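PDB 1S3J: YusO protein from Bacillus subtilis, which represses transcription of the multidrug resistance operon mdtRP by binding directly to its promoter region as a MarR-family homodimer. Local coordinates for residues A[52-57]-A[66-71]; A[70-75]-A[81-86]; A[45-50]-A[104-109]; A[39-44]-A[59-64]; A[28-31]-A[36-39]. One frame throughout, in Å; residues are numbered along the deposited sequence.

Contact 1: A[52-57]-A[66-71]; sequences LKVSEI and SAVTLM
Val54 and Val68 mark the closest approach of the two backbones, with Val54 CA 6.6 Å from Val68 CA. Segment 52-57 runs off the end of strand 51-53 into helix 54-61. Segment 66-71 is helical throughout and belongs to helix 65-77. No hydrogen bond links the two, and apolar packing holds them together. Val68 is the central residue. Its CG1 stands anti to the backbone N (chi1 179°) and meets Ile57 CG2 at 3.6 Å. The second branch, Val68 CG2, lies 3.7 Å from the same Ile57 CG2, so that one methyl of Ile57 rests against both methyls of the valine. Val54 CG1 lies 4.0 Å from Val68 CB and as near to Val68 CG1, and these two side chains pass each other in opposite directions. Thr69 OG1 makes a marginal approach to Val54 CG1; its weak hydrogen bond goes to Pro65 O. The start of helix 54-61 is held by Glu56. Its OE1 accepts from Lys53 N at 2.8 Å through the anti lone pair, with an N-H...O angle of 162°. This is one half of a capping box, the N3 side chain accepting from the N-cap amide. Val63 also touches Val68, and Val42 of helix 37-49 touches Ile57. Two short helices joined by a tight turn and packed through apolar residues fit the predicted helix-turn-helix of the MarR winged-helix domain.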
# COMPACT_ATOMS: atom_id res chain seq x y z
N LEU A 52 -9.90 -8.69 -21.95
CA LEU A 52 -9.26 -9.80 -21.24
C LEU A 52 -10.28 -10.84 -20.81
O LEU A 52 -11.41 -10.51 -20.50
CB LEU A 52 -8.52 -9.28 -20.01
CG LEU A 52 -7.29 -8.40 -20.26
CD1 LEU A 52 -6.76 -7.81 -18.97
CD2 LEU A 52 -6.18 -9.18 -20.96
N LYS A 53 -9.87 -12.10 -20.78
CA LYS A 53 -10.68 -13.15 -20.22
C LYS A 53 -10.80 -12.94 -18.70
O LYS A 53 -9.95 -12.29 -18.10
CB LYS A 53 -10.08 -14.53 -20.53
CG LYS A 53 -9.84 -14.80 -22.03
CD LYS A 53 -8.88 -15.98 -22.17
CE LYS A 53 -8.92 -16.59 -23.54
NZ LYS A 53 -7.74 -17.50 -23.70
N VAL A 54 -11.87 -13.46 -18.10
CA VAL A 54 -12.02 -13.42 -16.66
C VAL A 54 -10.86 -14.16 -16.00
O VAL A 54 -10.34 -13.70 -14.98
CB VAL A 54 -13.34 -14.05 -16.17
CG1 VAL A 54 -13.29 -14.30 -14.65
CG2 VAL A 54 -14.48 -13.15 -16.50
N SER A 55 -10.45 -15.28 -16.59
CA SER A 55 -9.34 -16.08 -16.06
C SER A 55 -7.99 -15.37 -16.13
O SER A 55 -7.07 -15.68 -15.35
CB SER A 55 -9.24 -17.43 -16.79
OG SER A 55 -8.71 -17.29 -18.08
N GLU A 56 -7.85 -14.43 -17.07
CA GLU A 56 -6.62 -13.67 -17.22
C GLU A 56 -6.51 -12.64 -16.09
O GLU A 56 -5.46 -12.52 -15.47
CB GLU A 56 -6.56 -12.96 -18.58
CG GLU A 56 -6.27 -13.90 -19.75
CD GLU A 56 -6.23 -13.17 -21.09
OE1 GLU A 56 -7.19 -12.42 -21.41
OE2 GLU A 56 -5.23 -13.33 -21.81
N ILE A 57 -7.58 -11.91 -15.85
CA ILE A 57 -7.62 -10.94 -14.75
C ILE A 57 -7.40 -11.64 -13.42
O ILE A 57 -6.64 -11.17 -12.59
CB ILE A 57 -8.97 -10.19 -14.75
CG1 ILE A 57 -8.98 -9.19 -15.90
CG2 ILE A 57 -9.20 -9.47 -13.43
CD1 ILE A 57 -10.30 -8.49 -16.07
N SER A 66 -13.92 -16.63 -9.44
CA SER A 66 -15.14 -16.16 -8.76
C SER A 66 -15.00 -14.77 -8.12
O SER A 66 -15.94 -14.02 -8.10
CB SER A 66 -15.64 -17.19 -7.72
OG SER A 66 -14.63 -17.57 -6.80
N ALA A 67 -13.83 -14.45 -7.58
CA ALA A 67 -13.55 -13.09 -7.10
C ALA A 67 -13.69 -12.04 -8.21
O ALA A 67 -14.28 -10.97 -8.00
CB ALA A 67 -12.15 -13.01 -6.50
N VAL A 68 -13.17 -12.35 -9.39
CA VAL A 68 -13.27 -11.42 -10.53
C VAL A 68 -14.72 -11.28 -11.01
O VAL A 68 -15.17 -10.19 -11.36
CB VAL A 68 -12.36 -11.82 -11.70
CG1 VAL A 68 -12.52 -10.83 -12.88
CG2 VAL A 68 -10.94 -11.84 -11.24
N THR A 69 -15.44 -12.39 -11.02
CA THR A 69 -16.84 -12.42 -11.46
C THR A 69 -17.67 -11.49 -10.60
O THR A 69 -18.58 -10.82 -11.11
CB THR A 69 -17.36 -13.86 -11.39
OG1 THR A 69 -16.79 -14.63 -12.47
CG2 THR A 69 -18.88 -13.95 -11.60
N LEU A 70 -17.36 -11.42 -9.31
CA LEU A 70 -18.06 -10.47 -8.44
C LEU A 70 -17.65 -9.02 -8.72
O LEU A 70 -18.48 -8.11 -8.65
CB LEU A 70 -17.84 -10.81 -6.97
CG LEU A 70 -18.52 -9.89 -5.96
CD1 LEU A 70 -20.03 -9.96 -6.17
CD2 LEU A 70 -18.15 -10.27 -4.52
N MSE A 71 -16.38 -8.78 -9.01
CA MSE A 71 -15.95 -7.42 -9.38
C MSE A 71 -16.69 -7.01 -10.65
O MSE A 71 -17.22 -5.92 -10.76
CB MSE A 71 -14.46 -7.38 -9.63
CG MSE A 71 -13.60 -7.45 -8.39
SE MSE A 71 -11.77 -7.90 -8.89
CE MSE A 71 -11.31 -9.00 -7.31

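Contact 2: A[70-75]-A[81-86]; sequences LMADRL and IARTHN
Leu75 and Ile81 are the nearest backbone pair, with Leu75 CA 5.8 Å from Ile81 CA; helix 70-75 and strand 81-85 approach to 8.2 Å between axes and make an angle of 123°. Ile81 makes most of the apolar contact. Its CG1 sits in the crowded position between the backbone N and carbonyl carbon (chi1 68°), which turns the ethyl branch to the helix. Ile81 CG1 then packs on Leu75 CB at 3.7 Å, and the two side chains cross at about a right angle. The tip of the branch reaches the preceding turn, where Ile81 CD1 lies 3.8 Å from Ala72 CB and 3.5 Å from Ala72 O. Arg83, two residues along the strand, points the same way. Its chain bends at chi3 and lays the guanidinium against the helix. Ala72 CB covers one face, nearer the rim than the centre, with Arg83 NH1 3.5 Å away. Asp73 comes to the edge of the same group, the carboxylate and guanidinium planes being 57° apart. The modelled separation of Asp73 OD1 and Arg83 NH2 is too short to be trusted, so the salt bridge is plausible but its geometry is doubtful. Leu43 and Leu95 also pack on Ile81. The contact thus has an apolar half at Ile81 and a charged half at Arg83. The apolar half packs helix 65-77 against strand 81-85 of the wing. Asp73 and Glu76 may help hold the arginine by charge, but the first geometry is doubtful and the second pair, Glu76 OE1 with Arg83 NE, is long and weak.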
# COMPACT_ATOMS: atom_id res chain seq x y z
N LEU A 70 -17.36 -11.42 -9.31
CA LEU A 70 -18.06 -10.47 -8.44
C LEU A 70 -17.65 -9.02 -8.72
O LEU A 70 -18.48 -8.11 -8.65
CB LEU A 70 -17.84 -10.81 -6.97
CG LEU A 70 -18.52 -9.89 -5.96
CD1 LEU A 70 -20.03 -9.96 -6.17
CD2 LEU A 70 -18.15 -10.27 -4.52
N MSE A 71 -16.38 -8.78 -9.01
CA MSE A 71 -15.95 -7.42 -9.38
C MSE A 71 -16.69 -7.01 -10.65
O MSE A 71 -17.22 -5.92 -10.76
CB MSE A 71 -14.46 -7.38 -9.63
CG MSE A 71 -13.60 -7.45 -8.39
SE MSE A 71 -11.77 -7.90 -8.89
CE MSE A 71 -11.31 -9.00 -7.31
N ALA A 72 -16.69 -7.92 -11.63
CA ALA A 72 -17.37 -7.70 -12.89
C ALA A 72 -18.85 -7.39 -12.68
O ALA A 72 -19.37 -6.50 -13.33
CB ALA A 72 -17.20 -8.92 -13.79
N ASP A 73 -19.52 -8.10 -11.76
CA ASP A 73 -20.94 -7.84 -11.47
C ASP A 73 -21.12 -6.39 -11.06
O ASP A 73 -22.01 -5.71 -11.55
CB ASP A 73 -21.45 -8.71 -10.31
CG ASP A 73 -21.74 -10.15 -10.70
OD1 ASP A 73 -22.01 -10.41 -11.88
OD2 ASP A 73 -21.74 -11.10 -9.89
N ARG A 74 -20.27 -5.93 -10.14
CA ARG A 74 -20.38 -4.59 -9.58
C ARG A 74 -20.18 -3.56 -10.69
O ARG A 74 -20.97 -2.67 -10.87
CB ARG A 74 -19.35 -4.37 -8.46
CG ARG A 74 -19.56 -5.24 -7.22
CD ARG A 74 -18.67 -4.85 -6.01
NE ARG A 74 -18.77 -5.82 -4.91
CZ ARG A 74 -19.70 -5.80 -3.96
NH1 ARG A 74 -20.65 -4.87 -3.93
NH2 ARG A 74 -19.69 -6.73 -3.02
N LEU A 75 -19.12 -3.74 -11.46
CA LEU A 75 -18.84 -2.88 -12.59
C LEU A 75 -19.96 -2.90 -13.65
O LEU A 75 -20.36 -1.84 -14.12
CB LEU A 75 -17.47 -3.25 -13.19
CG LEU A 75 -16.26 -2.87 -12.31
CD1 LEU A 75 -15.03 -3.56 -12.80
CD2 LEU A 75 -16.07 -1.35 -12.23
N ILE A 81 -18.38 -1.80 -17.50
CA ILE A 81 -17.86 -2.85 -18.34
C ILE A 81 -19.00 -3.63 -18.98
O ILE A 81 -20.14 -3.55 -18.53
CB ILE A 81 -17.00 -3.83 -17.52
CG1 ILE A 81 -17.87 -4.62 -16.55
CG2 ILE A 81 -15.87 -3.08 -16.80
CD1 ILE A 81 -17.19 -5.79 -16.00
N ALA A 82 -18.65 -4.40 -20.01
CA ALA A 82 -19.57 -5.36 -20.62
C ALA A 82 -18.90 -6.72 -20.65
O ALA A 82 -17.67 -6.81 -20.77
CB ALA A 82 -19.94 -4.91 -22.03
N ARG A 83 -19.70 -7.76 -20.49
CA ARG A 83 -19.26 -9.11 -20.71
C ARG A 83 -19.73 -9.58 -22.07
O ARG A 83 -20.84 -9.30 -22.46
CB ARG A 83 -19.82 -10.06 -19.65
CG ARG A 83 -19.44 -9.74 -18.24
CD ARG A 83 -19.74 -10.86 -17.29
NE ARG A 83 -20.40 -10.36 -16.09
CZ ARG A 83 -20.11 -10.73 -14.86
NH1 ARG A 83 -19.17 -11.65 -14.62
NH2 ARG A 83 -20.76 -10.19 -13.85
N THR A 84 -18.87 -10.32 -22.76
CA THR A 84 -19.17 -10.96 -24.04
C THR A 84 -18.57 -12.37 -24.07
O THR A 84 -17.68 -12.71 -23.29
CB THR A 84 -18.65 -10.09 -25.22
OG1 THR A 84 -17.28 -9.68 -25.01
CG2 THR A 84 -19.44 -8.75 -25.31
N HIS A 85 -19.10 -13.23 -24.95
CA HIS A 85 -18.52 -14.55 -25.14
C HIS A 85 -17.26 -14.41 -25.96
O HIS A 85 -17.17 -13.58 -26.87
CB HIS A 85 -19.50 -15.49 -25.83
CG HIS A 85 -20.78 -15.65 -25.07
ND1 HIS A 85 -20.83 -16.22 -23.81
CD2 HIS A 85 -22.05 -15.29 -25.36
CE1 HIS A 85 -22.08 -16.22 -23.38
NE2 HIS A 85 -22.84 -15.67 -24.31
N ASN A 86 -16.28 -15.24 -25.61
CA ASN A 86 -15.02 -15.31 -26.29
C ASN A 86 -15.24 -15.97 -27.64
O ASN A 86 -16.04 -16.89 -27.74
CB ASN A 86 -14.06 -16.14 -25.44
CG ASN A 86 -12.68 -16.26 -26.03
OD1 ASN A 86 -12.40 -17.16 -26.80
ND2 ASN A 86 -11.78 -15.36 -25.62

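Contact 3: A[45-50]-A[104-109]; sequences SLKKHG and KFEEVL
The end of helix 37-49, part of the winged-helix core, meets the long helix 99-120 where Lys47 lies across Phe105. Lys47 CA and Phe105 CA, the nearest backbone pair, are 8.2 Å apart. The lysine does two jobs. Its methylenes pack on the aromatic ring, with Lys47 CG 4.0 Å from Phe105 CE2 and Lys47 CB at a like distance from the same carbon. The approach to the ring is oblique. Lys47 CG is anti to the backbone N (chi1 -174°), and further bends at chi2 and chi4 carry the amine past the ring toward Glu106. There Lys47 NZ forms a salt bridge to Glu106 OE1 at 3.0 Å, the two side chains crossing at about a right angle. The glutamate is bent at chi2, which brings its carboxylate back to the lysine. Asp102, one turn earlier on helix 99-120, is the stronger partner of Lys47 NZ, so two acidic groups share the amine. Phe105 itself is buried and also packs on Leu40, Leu43 and Ala44. A buried phenylalanine beside an ion pair of exposed residues here joins the winged-helix DNA-binding domain to the long helix that, in MarR proteins, runs on toward the dimerization region.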
# COMPACT_ATOMS: atom_id res chain seq x y z
N SER A 45 -6.40 -2.53 -16.33
CA SER A 45 -6.11 -3.69 -17.17
C SER A 45 -6.93 -3.73 -18.48
O SER A 45 -6.44 -4.22 -19.48
CB SER A 45 -6.36 -4.99 -16.41
OG SER A 45 -5.60 -5.00 -15.22
N LEU A 46 -8.15 -3.23 -18.46
CA LEU A 46 -8.99 -3.23 -19.65
C LEU A 46 -8.70 -2.04 -20.58
O LEU A 46 -8.81 -2.19 -21.78
CB LEU A 46 -10.48 -3.29 -19.27
CG LEU A 46 -10.96 -4.56 -18.56
CD1 LEU A 46 -12.48 -4.48 -18.36
CD2 LEU A 46 -10.56 -5.83 -19.31
N LYS A 47 -8.33 -0.89 -20.02
CA LYS A 47 -7.88 0.23 -20.85
C LYS A 47 -6.59 -0.14 -21.61
O LYS A 47 -6.45 0.14 -22.79
CB LYS A 47 -7.66 1.51 -20.00
CG LYS A 47 -7.33 2.78 -20.80
CD LYS A 47 -8.36 3.04 -21.90
CE LYS A 47 -8.08 4.33 -22.68
NZ LYS A 47 -8.68 5.49 -21.99
N LYS A 48 -5.68 -0.81 -20.92
CA LYS A 48 -4.40 -1.21 -21.50
C LYS A 48 -4.57 -2.31 -22.55
O LYS A 48 -4.10 -2.17 -23.68
CB LYS A 48 -3.43 -1.64 -20.39
CG LYS A 48 -2.13 -2.29 -20.90
CD LYS A 48 -0.94 -2.11 -19.96
CE LYS A 48 0.01 -1.01 -20.47
NZ LYS A 48 0.94 -0.49 -19.40
N HIS A 49 -5.23 -3.41 -22.19
CA HIS A 49 -5.29 -4.58 -23.06
C HIS A 49 -6.51 -4.66 -23.99
O HIS A 49 -6.59 -5.57 -24.81
CB HIS A 49 -5.21 -5.85 -22.21
CG HIS A 49 -3.84 -6.11 -21.67
ND1 HIS A 49 -3.33 -5.42 -20.59
CD2 HIS A 49 -2.88 -6.98 -22.06
CE1 HIS A 49 -2.10 -5.85 -20.35
NE2 HIS A 49 -1.80 -6.79 -21.22
N GLY A 50 -7.44 -3.71 -23.87
CA GLY A 50 -8.68 -3.73 -24.63
C GLY A 50 -9.72 -4.75 -24.14
O GLY A 50 -10.82 -4.39 -23.71
N LYS A 104 -14.96 6.85 -16.59
CA LYS A 104 -14.84 6.72 -15.15
C LYS A 104 -13.40 6.40 -14.76
O LYS A 104 -12.91 6.93 -13.76
CB LYS A 104 -15.78 5.64 -14.59
CG LYS A 104 -16.09 5.77 -13.10
CD LYS A 104 -16.66 7.14 -12.78
CE LYS A 104 -17.28 7.18 -11.43
NZ LYS A 104 -18.15 8.36 -11.28
N PHE A 105 -12.73 5.57 -15.56
CA PHE A 105 -11.32 5.25 -15.32
C PHE A 105 -10.45 6.50 -15.47
O PHE A 105 -9.42 6.63 -14.79
CB PHE A 105 -10.81 4.16 -16.26
CG PHE A 105 -9.34 3.92 -16.15
CD1 PHE A 105 -8.80 3.29 -15.03
CD2 PHE A 105 -8.47 4.36 -17.14
CE1 PHE A 105 -7.44 3.08 -14.92
CE2 PHE A 105 -7.10 4.16 -17.03
CZ PHE A 105 -6.58 3.51 -15.93
N GLU A 106 -10.88 7.42 -16.33
CA GLU A 106 -10.11 8.63 -16.64
C GLU A 106 -10.28 9.67 -15.55
O GLU A 106 -9.33 10.36 -15.19
CB GLU A 106 -10.52 9.20 -18.00
CG GLU A 106 -9.36 9.70 -18.85
CD GLU A 106 -8.35 8.61 -19.20
OE1 GLU A 106 -8.75 7.60 -19.82
OE2 GLU A 106 -7.15 8.79 -18.85
N GLU A 107 -11.50 9.77 -15.03
CA GLU A 107 -11.84 10.67 -13.92
C GLU A 107 -11.11 10.25 -12.64
O GLU A 107 -10.60 11.09 -11.92
CB GLU A 107 -13.35 10.66 -13.69
CG GLU A 107 -14.15 11.30 -14.81
CD GLU A 107 -15.65 11.32 -14.55
OE1 GLU A 107 -16.15 10.57 -13.67
OE2 GLU A 107 -16.36 12.09 -15.24
N VAL A 108 -11.04 8.95 -12.38
CA VAL A 108 -10.33 8.44 -11.22
C VAL A 108 -8.82 8.70 -11.37
O VAL A 108 -8.16 9.15 -10.43
CB VAL A 108 -10.61 6.93 -11.03
CG1 VAL A 108 -9.71 6.33 -9.95
CG2 VAL A 108 -12.09 6.69 -10.67
N LEU A 109 -8.28 8.44 -12.56
CA LEU A 109 -6.84 8.59 -12.79
C LEU A 109 -6.40 10.07 -12.70
O LEU A 109 -5.36 10.38 -12.11
CB LEU A 109 -6.45 8.00 -14.15
CG LEU A 109 -5.00 7.58 -14.35
CD1 LEU A 109 -4.68 6.28 -13.61
CD2 LEU A 109 -4.70 7.43 -15.86

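Contact 4: A[39-44]-A[59-64]; sequences QLFVLA and ERMEVK
The first helix of the predicted helix-turn-helix motif, 54-61, packs near its C-terminal part on helix 37-49, and there Phe41 meets selenomethionine Met61. Phe41 CA and Met61 CA are the closest backbone pair, 8.5 Å apart. Phe41 has CG anti to its backbone N (chi1 -176°), and this carries the ring out to the other segment. Met61 CG approaches obliquely, at the CD2/CE2 part of the ring, and lies 3.4 Å from Phe41 CE2. The selenium follows, with Met61 SE 4.8 Å from the centroid of the Phe41 ring and 53° off the ring normal. This is an oblique Met-aromatic contact. The two side chains run antiparallel alongside each other. The same selenium, Met61 SE, is 4.1 Å from Val42 CG2. Arg60 CB approaches the ring edge at 4.4 Å from Phe41 CZ, while the end of that side chain leads away. Glu62, with positive phi, forms a Schellman motif. Gln20 of the second subunit also packs on Phe41. No hydrogen bond spans the two segments, so the contact probably rests on dispersion and shape; selenium here stands in for the native methionine sulfur.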
# COMPACT_ATOMS: atom_id res chain seq x y z
N GLN A 39 -11.57 -2.77 -8.33
CA GLN A 39 -12.31 -2.34 -9.50
C GLN A 39 -11.42 -1.45 -10.37
O GLN A 39 -11.46 -1.55 -11.60
CB GLN A 39 -13.60 -1.61 -9.11
CG GLN A 39 -14.69 -2.53 -8.56
CD GLN A 39 -15.84 -1.75 -7.95
OE1 GLN A 39 -16.11 -0.64 -8.36
NE2 GLN A 39 -16.52 -2.34 -6.98
N LEU A 40 -10.61 -0.60 -9.73
CA LEU A 40 -9.72 0.32 -10.46
C LEU A 40 -8.69 -0.51 -11.21
O LEU A 40 -8.38 -0.23 -12.36
CB LEU A 40 -9.04 1.34 -9.53
CG LEU A 40 -8.05 2.28 -10.27
CD1 LEU A 40 -8.80 3.21 -11.22
CD2 LEU A 40 -7.13 3.08 -9.32
N PHE A 41 -8.19 -1.56 -10.56
CA PHE A 41 -7.24 -2.44 -11.20
C PHE A 41 -7.83 -3.11 -12.45
O PHE A 41 -7.12 -3.30 -13.45
CB PHE A 41 -6.72 -3.50 -10.22
CG PHE A 41 -5.64 -4.40 -10.81
CD1 PHE A 41 -4.30 -4.16 -10.55
CD2 PHE A 41 -5.98 -5.46 -11.64
CE1 PHE A 41 -3.29 -4.97 -11.12
CE2 PHE A 41 -5.01 -6.28 -12.20
CZ PHE A 41 -3.66 -6.04 -11.94
N VAL A 42 -9.11 -3.47 -12.41
CA VAL A 42 -9.75 -4.12 -13.53
C VAL A 42 -9.91 -3.12 -14.68
O VAL A 42 -9.63 -3.44 -15.83
CB VAL A 42 -11.12 -4.69 -13.16
CG1 VAL A 42 -11.80 -5.27 -14.39
CG2 VAL A 42 -10.99 -5.78 -12.07
N LEU A 43 -10.36 -1.93 -14.34
CA LEU A 43 -10.56 -0.88 -15.31
C LEU A 43 -9.26 -0.55 -16.04
O LEU A 43 -9.29 -0.39 -17.25
CB LEU A 43 -11.16 0.37 -14.67
CG LEU A 43 -12.60 0.26 -14.19
CD1 LEU A 43 -13.12 1.63 -13.68
CD2 LEU A 43 -13.54 -0.32 -15.27
N ALA A 44 -8.15 -0.50 -15.32
CA ALA A 44 -6.83 -0.17 -15.88
C ALA A 44 -6.29 -1.28 -16.78
O ALA A 44 -5.78 -1.01 -17.86
CB ALA A 44 -5.82 0.14 -14.75
N GLU A 59 -5.78 -14.27 -12.83
CA GLU A 59 -4.36 -14.64 -12.81
C GLU A 59 -3.48 -13.47 -12.39
O GLU A 59 -2.66 -13.61 -11.47
CB GLU A 59 -3.96 -15.12 -14.21
CG GLU A 59 -2.76 -16.04 -14.30
CD GLU A 59 -2.61 -16.65 -15.69
OE1 GLU A 59 -3.44 -16.34 -16.59
OE2 GLU A 59 -1.66 -17.45 -15.90
N ARG A 60 -3.64 -12.32 -13.05
CA ARG A 60 -2.84 -11.13 -12.74
C ARG A 60 -3.08 -10.63 -11.31
O ARG A 60 -2.18 -10.07 -10.69
CB ARG A 60 -3.15 -9.99 -13.72
CG ARG A 60 -2.69 -10.22 -15.15
CD ARG A 60 -3.68 -9.71 -16.20
NE ARG A 60 -3.29 -10.10 -17.55
CZ ARG A 60 -2.56 -9.36 -18.38
NH1 ARG A 60 -2.11 -8.16 -18.02
NH2 ARG A 60 -2.27 -9.83 -19.59
N MSE A 61 -4.29 -10.84 -10.80
CA MSE A 61 -4.64 -10.39 -9.46
C MSE A 61 -4.39 -11.45 -8.40
O MSE A 61 -4.50 -11.17 -7.21
CB MSE A 61 -6.11 -9.97 -9.43
CG MSE A 61 -6.39 -8.81 -10.34
SE MSE A 61 -8.18 -8.15 -10.18
CE MSE A 61 -8.01 -7.19 -8.44
N GLU A 62 -4.04 -12.66 -8.83
CA GLU A 62 -3.85 -13.83 -7.96
C GLU A 62 -5.04 -14.01 -7.02
O GLU A 62 -4.90 -14.08 -5.79
CB GLU A 62 -2.49 -13.76 -7.23
CG GLU A 62 -1.32 -13.69 -8.22
CD GLU A 62 0.05 -13.80 -7.57
OE1 GLU A 62 0.61 -12.75 -7.15
OE2 GLU A 62 0.59 -14.93 -7.51
N VAL A 63 -6.22 -14.08 -7.63
CA VAL A 63 -7.46 -14.39 -6.94
C VAL A 63 -8.27 -15.39 -7.77
O VAL A 63 -7.94 -15.67 -8.91
CB VAL A 63 -8.31 -13.12 -6.72
CG1 VAL A 63 -7.54 -12.10 -5.87
CG2 VAL A 63 -8.75 -12.50 -8.06
N LYS A 64 -9.34 -15.92 -7.19
CA LYS A 64 -10.14 -16.94 -7.85
C LYS A 64 -10.96 -16.29 -8.96
O LYS A 64 -11.37 -15.13 -8.84
CB LYS A 64 -11.10 -17.63 -6.86
CG LYS A 64 -10.41 -18.31 -5.66
CD LYS A 64 -9.79 -19.65 -6.02
CE LYS A 64 -9.46 -20.47 -4.78
NZ LYS A 64 -9.07 -21.85 -5.15

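Contact 5: A[28-31]-A[36-39]; sequences ESME and TPAQ
Thr36 meets selenomethionine Met30 through its backbone, not its side chain. Met30 CE lies 3.1 Å from Thr36 O, and the carbonyl carbon of Thr36 is nearly as close to the same methyl. Met30 CA and Thr36 CA, 6.4 Å apart, form the nearest backbone pair. The methyl gets there because Met30 CG is anti to its carbonyl carbon (chi1 -68°) and the chain then bends at chi3, the CG-SE bond (84°), which swings CE to the carbonyl of Thr36. The side chain of Thr36 turns the other way, and its CB points away from segment 28-31. It serves the next helix instead: Thr36 OG1 accepts from Gln39 N at 3.3 Å with an N-H...O angle of 165°. This is an N-cap, and it starts helix 37-49, the helix that packs behind the helix-turn-helix in this MarR-family winged-helix domain. Pro37 follows as the first helical residue. Met30 crosses its ring obliquely, with Met30 SE 3.9 Å from Pro37 CD and Met30 CE 3.4 Å from Pro37 N. A proline suits the first turn of a helix, where its backbone N has no hydrogen bond to give. The selenomethionine is buried; Thr36 and Pro37 pack on its end. CB of Ala38 points away from segment 28-31, and the residue packs on Met71 of helix 65-77. Gln39, whose amide is capped by Thr36, has its CB toward segment 28-31 without touching it. Its side chain bonds farther off, with Gln39 OE1 accepting from Lys78 NZ, and it also rests on Arg74 and Leu75.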
# COMPACT_ATOMS: atom_id res chain seq x y z
N GLU A 28 -9.97 8.39 -0.49
CA GLU A 28 -11.15 9.24 -0.35
C GLU A 28 -11.66 9.67 -1.73
O GLU A 28 -12.86 9.74 -1.96
CB GLU A 28 -10.83 10.44 0.56
CG GLU A 28 -11.93 11.50 0.71
CD GLU A 28 -11.37 12.86 1.12
OE1 GLU A 28 -11.85 13.90 0.57
OE2 GLU A 28 -10.44 12.91 1.97
N SER A 29 -10.73 9.94 -2.65
CA SER A 29 -11.05 10.33 -4.02
C SER A 29 -11.72 9.19 -4.80
O SER A 29 -12.58 9.44 -5.65
CB SER A 29 -9.79 10.77 -4.76
OG SER A 29 -10.06 11.06 -6.12
N MSE A 30 -11.29 7.97 -4.52
CA MSE A 30 -11.84 6.77 -5.15
C MSE A 30 -13.27 6.52 -4.69
O MSE A 30 -14.14 6.22 -5.51
CB MSE A 30 -11.05 5.54 -4.72
CG MSE A 30 -9.67 5.46 -5.22
SE MSE A 30 -9.10 3.64 -5.00
CE MSE A 30 -9.85 3.02 -6.57
N GLU A 31 -13.47 6.60 -3.37
CA GLU A 31 -14.76 6.32 -2.74
C GLU A 31 -15.84 7.24 -3.30
O GLU A 31 -16.96 6.80 -3.51
CB GLU A 31 -14.67 6.46 -1.21
CG GLU A 31 -14.14 5.22 -0.48
CD GLU A 31 -13.94 5.46 1.02
OE1 GLU A 31 -14.89 5.92 1.70
OE2 GLU A 31 -12.82 5.18 1.53
N THR A 36 -13.53 0.87 -6.05
CA THR A 36 -12.54 0.38 -5.10
C THR A 36 -11.21 0.17 -5.83
O THR A 36 -11.17 0.21 -7.05
CB THR A 36 -13.00 -0.96 -4.50
OG1 THR A 36 -13.15 -1.94 -5.56
CG2 THR A 36 -14.39 -0.81 -3.81
N PRO A 37 -10.14 -0.06 -5.07
CA PRO A 37 -8.86 -0.42 -5.67
C PRO A 37 -8.93 -1.62 -6.61
O PRO A 37 -8.21 -1.61 -7.60
CB PRO A 37 -7.99 -0.78 -4.44
CG PRO A 37 -8.55 0.04 -3.36
CD PRO A 37 -10.04 0.08 -3.60
N ALA A 38 -9.71 -2.64 -6.29
CA ALA A 38 -9.74 -3.84 -7.14
C ALA A 38 -10.48 -3.53 -8.44
O ALA A 38 -10.09 -3.97 -9.52
CB ALA A 38 -10.38 -5.03 -6.41
N GLN A 39 -11.57 -2.77 -8.33
CA GLN A 39 -12.31 -2.34 -9.50
C GLN A 39 -11.42 -1.45 -10.37
O GLN A 39 -11.46 -1.55 -11.60
CB GLN A 39 -13.60 -1.61 -9.11
CG GLN A 39 -14.69 -2.53 -8.56
CD GLN A 39 -15.84 -1.75 -7.95
OE1 GLN A 39 -16.11 -0.64 -8.36
NE2 GLN A 39 -16.52 -2.34 -6.98

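Contacts 1 and 4 are close neighbours, their centres about 7 Å apart. They meet at two selenomethionines, with Met71 SE 3.8 Å from Met61 SE. Met71 SE is also 3.9 Å from Val42 CG2, so helices 37-49, 54-61 and 65-77 meet there in apolar packing. Contact 2 continues along helix 65-77, sharing Leu70 and Met71 with contact 1, and adds a wing strand; the two centres are about 8 Å apart. Helix 37-49 carries segments of contacts 3, 4 and 5. Phe105 CE1 of contact 3 is 3.4 Å from Ala44 CB of contact 4. Contacts 1, 2 and 4 include parts of the predicted DNA-binding motif; contacts 3 and 5 join helix 37-49 to the long helices 99-120 and 4-32.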